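Local coordinates for protein beta-L-arabinobiosidase (Bacteroides thetaiotaomicron, PDB 5MQR) that probably hydrolyses arabinose-containing glycosidic linkages during breakdown of plant pectin by a gut bacterium, and may also act as a sialidase, at residues A439-E444 and D457-E462; K449-D454 and L599-I604. One frame throughout, in Å; residues are numbered along the deposited sequence.

Interaction 1 of 2, residues A439-E444 and D457-E462; sequences APVSLE and DYAKVE. With CA (calcium ion), chain J.
Asp457, whose carboxylate OD2 is gripped by the hydroxyls of Thr356 and Tyr434, begins the extended run whose next peptide and Ala459 lie against Ala439. Its other oxygen, OD1, folds back to accept the backbone N of Tyr458 at 3.0 Å, so that both carboxylate oxygens are engaged. The backbone oxygen of the same residue serves the metal: Asp457 O reaches the calcium ion at 2.4 Å, and two waters complete what this segment sees of the site. Just beyond, the contact turns apolar. Ala439 CB lies over the peptide link between Tyr458 and Ala459, 3.4 Å from Ala459 N, while Ala439 O presses on the methyl of Ala459 at 3.2 Å from its CB. That methyl also meets Val441 CG2 at 4.0 Å, and so touches both the carbonyl and a valine branch. Further on, the two valines meet at a slant, branch against branch. In Val441 the CG1 branch is anti to the backbone N (chi1 172°), which sends CG2 to the Ala459 side and leaves CG1 to touch Val461 CG1 at 3.8 Å. Val461 CG1 rests against both branches of Val441, so a single methyl engages the whole fork. Trp431 and Phe569 also pack on Val461, and Ile433 and Leu448 on Val441. The backbones spend their hydrogen bonds elsewhere: Ser442 pairs with Lys449, Val461 with Phe569. Here strands of two different sheets pack on each other, consistent with a beta-sandwich-like domain, a textbook case in which small apolar side chains allow close approach and dispersion, not backbone pairing, joins the layers, while the calcium is held at one end, by Asp457 O.

Interaction 2 of 2, residues K449-D454 and L599-I604; sequences KLQDKD and LAEYRI. With CA (calcium ion), chain J.
Gln451 and Glu601 each place CG anti to the carbonyl carbon (chi1 -67° and -49°) and run on extended, which lays the two side chains alongside one another on one face of the antiparallel pair. Their ends meet in a short bond, Gln451 NE2 to Glu601 OE2 at 2.7 Å, with the acceptor near the amide plane and the donor nearly in line with the C-O bond, although the planes of amide and carboxylate are turned 42° apart. Replacing Gln451 by a leucine would probably leave Glu601 OE2 without its amide donor and its carboxylate freer to turn. OE1 of the same carboxylate takes a weak salt bridge from Arg603 NH1 at 3.3 Å. Over one face of that guanidinium lies Lys449 CD, 3.8 Å above its plane, and the lysine runs side by side with the arginine. The two like charges, Lys449 NZ and Arg603 NH2, come within 3.9 Å, but Glu444 answers both with salt bridges, which probably offsets the repulsion. Underneath, backbone bonds run in both directions in the hydrogen-bonded pairs Leu450 with Tyr602 and Asp452 with Ala600. At the far end the metal takes over: Asp452 holds calcium with both oxygens, OD1 at 2.4 Å and OD2 at 2.6 Å, and Asp454 O adds another ligand at 2.4 Å. Asp454 N donates to Asp452 OD1 at 3.0 Å, an Asx turn that shapes the loop around the ion, and Glu597, just before the second strand, also binds it. As a worked example, the strand pair suggests how opposite charges on one face, Glu601 and Glu444 against Arg603 and Lys449, probably balance one another, while calcium, probably offsetting the aspartate's negative charge, ties the strand end to the incoming chain.

In the fold
The centres of the two contacts lie 7 Å apart, and their segments alternate along the chain: 439-444, 449-454, 457-462 and, after a long excursion, 599-604. Strands 441-444, 447-452 and 600-610 are consecutive neighbours in one antiparallel sheet, whereas strand 460-468 belongs to a different, mixed sheet. Interaction 2 is thus made within one sheet and interaction 1 between two. One calcium ion and its two waters are common to both, drawing ligands from the end of strand 447-452 and from the loop that leads on to strand 460-468. With Glu597 as the remaining protein ligand, the site joins both sheets to chain arriving from far along the sequence, consistent with a structural role for the metal.

Interaction 1 of 2, residues A439-E444 and D457-E462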
loop_
_atom_site.group_PDB
_atom_site.type_symbol
_atom_site.label_atom_id
_atom_site.label_comp_id
_atom_site.label_asym_id
_atom_site.label_seq_id
_atom_site.Cartn_x
_atom_site.Cartn_y
_atom_site.Cartn_z
ATOM N N ALA A 439 -14.817 29.151 5.685
ATOM C CA ALA A 439 -14.908 28.519 4.385
ATOM C C ALA A 439 -15.027 26.995 4.553
ATOM O O ALA A 439 -14.184 26.244 4.040
ATOM C CB ALA A 439 -13.687 28.883 3.524
ATOM N N PRO A 440 -16.087 26.539 5.245
ATOM C CA PRO A 440 -16.152 25.145 5.676
ATOM C C PRO A 440 -16.531 24.185 4.570
ATOM O O PRO A 440 -17.211 24.566 3.607
ATOM C CB PRO A 440 -17.253 25.167 6.743
ATOM C CG PRO A 440 -18.171 26.236 6.282
ATOM C CD PRO A 440 -17.295 27.284 5.653
ATOM N N VAL A 441 -16.064 22.952 4.702
ATOM C CA VAL A 441 -16.445 21.876 3.819
ATOM C C VAL A 441 -17.430 20.972 4.561
ATOM O O VAL A 441 -17.214 20.673 5.720
ATOM C CB VAL A 441 -15.190 21.092 3.390
ATOM C CG1 VAL A 441 -15.568 19.834 2.615
ATOM C CG2 VAL A 441 -14.277 21.996 2.583
ATOM N N SER A 442 -18.495 20.533 3.896
ATOM C CA SER A 442 -19.514 19.731 4.548
ATOM C C SER A 442 -20.221 18.852 3.543
ATOM O O SER A 442 -20.049 19.034 2.350
ATOM C CB SER A 442 -20.561 20.642 5.240
ATOM O OG SER A 442 -21.207 21.462 4.264
ATOM N N LEU A 443 -21.043 17.928 4.041
ATOM C CA LEU A 443 -21.906 17.110 3.195
ATOM C C LEU A 443 -23.347 17.599 3.214
ATOM O O LEU A 443 -23.832 18.119 4.216
ATOM C CB LEU A 443 -21.866 15.658 3.648
ATOM C CG LEU A 443 -20.524 14.959 3.408
ATOM C CD1 LEU A 443 -20.473 13.616 4.125
ATOM C CD2 LEU A 443 -20.273 14.782 1.927
ATOM N N GLU A 444 -24.013 17.432 2.087
ATOM C CA GLU A 444 -25.420 17.736 1.956
ATOM C C GLU A 444 -26.008 16.684 1.021
ATOM O O GLU A 444 -26.153 16.896 -0.186
ATOM C CB GLU A 444 -25.605 19.157 1.414
ATOM C CG GLU A 444 -27.051 19.620 1.246
ATOM C CD GLU A 444 -27.136 20.959 0.524
ATOM O OE1 GLU A 444 -26.830 21.992 1.145
ATOM O OE2 GLU A 444 -27.496 20.990 -0.682
ATOM N N ASP A 457 -9.279 33.403 3.004
ATOM C CA ASP A 457 -9.041 31.967 2.874
ATOM C C ASP A 457 -10.117 31.372 1.971
ATOM O O ASP A 457 -11.004 32.098 1.506
ATOM C CB ASP A 457 -9.001 31.280 4.273
ATOM C CG ASP A 457 -7.916 30.184 4.371
ATOM O OD1 ASP A 457 -7.592 29.574 3.318
ATOM O OD2 ASP A 457 -7.391 29.952 5.487
ATOM N N TYR A 458 -10.025 30.065 1.718
ATOM C CA TYR A 458 -10.959 29.371 0.859
ATOM C C TYR A 458 -11.155 27.950 1.338
ATOM O O TYR A 458 -10.364 27.462 2.160
ATOM C CB TYR A 458 -10.456 29.377 -0.588
ATOM C CG TYR A 458 -8.974 29.148 -0.742
ATOM C CD1 TYR A 458 -8.383 27.886 -0.461
ATOM C CD2 TYR A 458 -8.152 30.167 -1.201
ATOM C CE1 TYR A 458 -7.008 27.694 -0.619
ATOM C CE2 TYR A 458 -6.790 29.975 -1.378
ATOM C CZ TYR A 458 -6.223 28.751 -1.092
ATOM O OH TYR A 458 -4.878 28.625 -1.292
ATOM N N ALA A 459 -12.216 27.322 0.824
ATOM C CA ALA A 459 -12.484 25.893 1.027
ATOM C C ALA A 459 -11.711 25.151 -0.040
ATOM O O ALA A 459 -11.554 25.644 -1.143
ATOM C CB ALA A 459 -13.968 25.580 0.914
ATOM N N LYS A 460 -11.215 23.973 0.293
ATOM C CA LYS A 460 -10.470 23.190 -0.670
ATOM C C LYS A 460 -10.570 21.707 -0.358
ATOM O O LYS A 460 -10.359 21.304 0.795
ATOM C CB LYS A 460 -9.018 23.635 -0.688
ATOM C CG LYS A 460 -8.252 23.070 -1.846
ATOM C CD LYS A 460 -6.776 23.083 -1.577
ATOM C CE LYS A 460 -6.394 21.894 -0.740
ATOM N NZ LYS A 460 -5.114 22.113 -0.020
ATOM N N VAL A 461 -10.889 20.917 -1.393
ATOM C CA VAL A 461 -10.866 19.454 -1.350
ATOM C C VAL A 461 -9.939 18.935 -2.468
ATOM O O VAL A 461 -9.866 19.554 -3.528
ATOM C CB VAL A 461 -12.288 18.845 -1.412
ATOM C CG1 VAL A 461 -13.153 19.373 -0.276
ATOM C CG2 VAL A 461 -12.994 19.133 -2.709
ATOM N N GLU A 462 -9.196 17.853 -2.198
ATOM C CA GLU A 462 -8.307 17.202 -3.160
ATOM C C GLU A 462 -8.651 15.711 -3.165
ATOM O O GLU A 462 -8.708 15.083 -2.104
ATOM C CB GLU A 462 -6.804 17.296 -2.821
ATOM C CG GLU A 462 -6.236 18.623 -2.365
ATOM C CD GLU A 462 -4.715 18.807 -2.592
ATOM O OE1 GLU A 462 -3.985 17.843 -2.864
ATOM O OE2 GLU A 462 -4.238 19.983 -2.537
HETATM CA CA CA J . -12.499 33.339 0.139
HETATM O O HOH W 1 -10.544 34.806 -0.167
HETATM O O HOH W 2 -11.550 32.776 -2.024
#

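Interaction 2 of 2, residues K449-D454 and L599-I604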
loop_
_atom_site.group_PDB
_atom_site.type_symbol
_atom_site.label_atom_id
_atom_site.label_comp_id
_atom_site.label_asym_id
_atom_site.label_seq_id
_atom_site.Cartn_x
_atom_site.Cartn_y
_atom_site.Cartn_z
ATOM N N LYS A 449 -20.020 19.798 -0.286
ATOM C CA LYS A 449 -20.258 21.249 -0.392
ATOM C C LYS A 449 -19.055 22.024 0.097
ATOM O O LYS A 449 -18.491 21.707 1.132
ATOM C CB LYS A 449 -21.478 21.672 0.422
ATOM C CG LYS A 449 -22.064 23.030 0.042
ATOM C CD LYS A 449 -23.064 23.636 1.034
ATOM C CE LYS A 449 -23.770 22.629 1.907
ATOM N NZ LYS A 449 -24.985 23.129 2.559
ATOM N N LEU A 450 -18.692 23.042 -0.680
ATOM C CA LEU A 450 -17.679 23.994 -0.337
ATOM C C LEU A 450 -18.380 25.335 -0.142
ATOM O O LEU A 450 -19.042 25.813 -1.060
ATOM C CB LEU A 450 -16.683 24.104 -1.480
ATOM C CG LEU A 450 -15.809 22.864 -1.691
ATOM C CD1 LEU A 450 -16.592 21.714 -2.277
ATOM C CD2 LEU A 450 -14.651 23.198 -2.620
ATOM N N GLN A 451 -18.235 25.930 1.042
ATOM C CA GLN A 451 -18.733 27.278 1.316
ATOM C C GLN A 451 -17.550 28.205 1.589
ATOM O O GLN A 451 -16.505 27.746 2.013
ATOM C CB GLN A 451 -19.686 27.268 2.495
ATOM C CG GLN A 451 -20.989 26.532 2.233
ATOM C CD GLN A 451 -21.858 26.397 3.479
ATOM O OE1 GLN A 451 -21.416 25.884 4.511
ATOM N NE2 GLN A 451 -23.101 26.848 3.386
ATOM N N ASP A 452 -17.720 29.498 1.288
ATOM C CA ASP A 452 -16.670 30.499 1.415
ATOM C C ASP A 452 -17.255 31.919 1.658
ATOM O O ASP A 452 -17.822 32.546 0.738
ATOM C CB ASP A 452 -15.809 30.494 0.149
ATOM C CG ASP A 452 -14.514 31.310 0.282
ATOM O OD1 ASP A 452 -14.365 32.154 1.182
ATOM O OD2 ASP A 452 -13.623 31.143 -0.568
ATOM N N LYS A 453 -17.100 32.406 2.888
ATOM C CA LYS A 453 -17.381 33.802 3.208
ATOM C C LYS A 453 -16.156 34.475 3.793
ATOM O O LYS A 453 -16.277 35.517 4.421
ATOM C CB LYS A 453 -18.572 33.930 4.165
ATOM C CG LYS A 453 -18.327 33.296 5.519
ATOM C CD LYS A 453 -19.461 33.562 6.489
ATOM C CE LYS A 453 -20.731 32.829 6.131
ATOM N NZ LYS A 453 -21.542 32.647 7.372
ATOM N N ASP A 454 -14.983 33.906 3.542
ATOM C CA ASP A 454 -13.761 34.363 4.164
ATOM C C ASP A 454 -12.980 35.140 3.133
ATOM O O ASP A 454 -12.543 34.557 2.157
ATOM C CB ASP A 454 -12.927 33.166 4.655
ATOM C CG ASP A 454 -11.786 33.586 5.602
ATOM O OD1 ASP A 454 -11.286 34.736 5.477
ATOM O OD2 ASP A 454 -11.426 32.771 6.504
ATOM N N LEU A 599 -21.268 35.236 0.724
ATOM C CA LEU A 599 -21.163 33.779 0.659
ATOM C C LEU A 599 -21.153 33.252 -0.767
ATOM O O LEU A 599 -22.013 33.621 -1.559
ATOM C CB LEU A 599 -22.340 33.153 1.399
ATOM C CG LEU A 599 -22.372 31.625 1.508
ATOM C CD1 LEU A 599 -21.176 31.113 2.323
ATOM C CD2 LEU A 599 -23.718 31.225 2.125
ATOM N N ALA A 600 -20.179 32.392 -1.075
ATOM C CA ALA A 600 -20.163 31.613 -2.310
ATOM C C ALA A 600 -20.208 30.153 -1.928
ATOM O O ALA A 600 -19.491 29.732 -1.000
ATOM C CB ALA A 600 -18.907 31.899 -3.122
ATOM N N GLU A 601 -21.050 29.390 -2.634
ATOM C CA GLU A 601 -21.192 27.954 -2.439
ATOM C C GLU A 601 -20.936 27.216 -3.750
ATOM O O GLU A 601 -21.344 27.671 -4.814
ATOM C CB GLU A 601 -22.616 27.582 -1.985
ATOM C CG GLU A 601 -23.178 28.390 -0.828
ATOM C CD GLU A 601 -24.387 27.718 -0.194
ATOM O OE1 GLU A 601 -25.372 27.414 -0.911
ATOM O OE2 GLU A 601 -24.348 27.479 1.022
ATOM N N TYR A 602 -20.316 26.042 -3.644
ATOM C CA TYR A 602 -20.198 25.085 -4.756
ATOM C C TYR A 602 -20.464 23.687 -4.243
ATOM O O TYR A 602 -20.153 23.363 -3.100
ATOM C CB TYR A 602 -18.810 25.153 -5.388
ATOM C CG TYR A 602 -18.457 26.549 -5.820
ATOM C CD1 TYR A 602 -18.881 27.047 -7.048
ATOM C CD2 TYR A 602 -17.762 27.411 -4.961
ATOM C CE1 TYR A 602 -18.588 28.354 -7.436
ATOM C CE2 TYR A 602 -17.484 28.720 -5.339
ATOM C CZ TYR A 602 -17.883 29.177 -6.577
ATOM O OH TYR A 602 -17.585 30.460 -6.946
ATOM N N ARG A 603 -21.034 22.855 -5.099
ATOM C CA ARG A 603 -21.334 21.485 -4.751
ATOM C C ARG A 603 -20.832 20.505 -5.826
ATOM O O ARG A 603 -20.985 20.764 -7.022
ATOM C CB ARG A 603 -22.824 21.337 -4.611
ATOM C CG ARG A 603 -23.399 22.033 -3.404
ATOM C CD ARG A 603 -24.902 21.959 -3.491
ATOM N NE ARG A 603 -25.552 22.510 -2.320
ATOM C CZ ARG A 603 -25.690 23.802 -2.056
ATOM N NH1 ARG A 603 -25.190 24.732 -2.859
ATOM N NH2 ARG A 603 -26.323 24.171 -0.956
ATOM N N ILE A 604 -20.244 19.385 -5.403
ATOM C CA ILE A 604 -19.890 18.317 -6.343
ATOM C C ILE A 604 -20.471 16.987 -5.884
ATOM O O ILE A 604 -20.731 16.783 -4.705
ATOM C CB ILE A 604 -18.368 18.222 -6.619
ATOM C CG1 ILE A 604 -17.584 17.972 -5.332
ATOM C CG2 ILE A 604 -17.879 19.510 -7.275
ATOM C CD1 ILE A 604 -16.101 17.717 -5.548
HETATM CA CA CA J . -12.499 33.339 0.139
HETATM O O HOH W 1 -10.544 34.806 -0.167
HETATM O O HOH W 2 -11.550 32.776 -2.024
#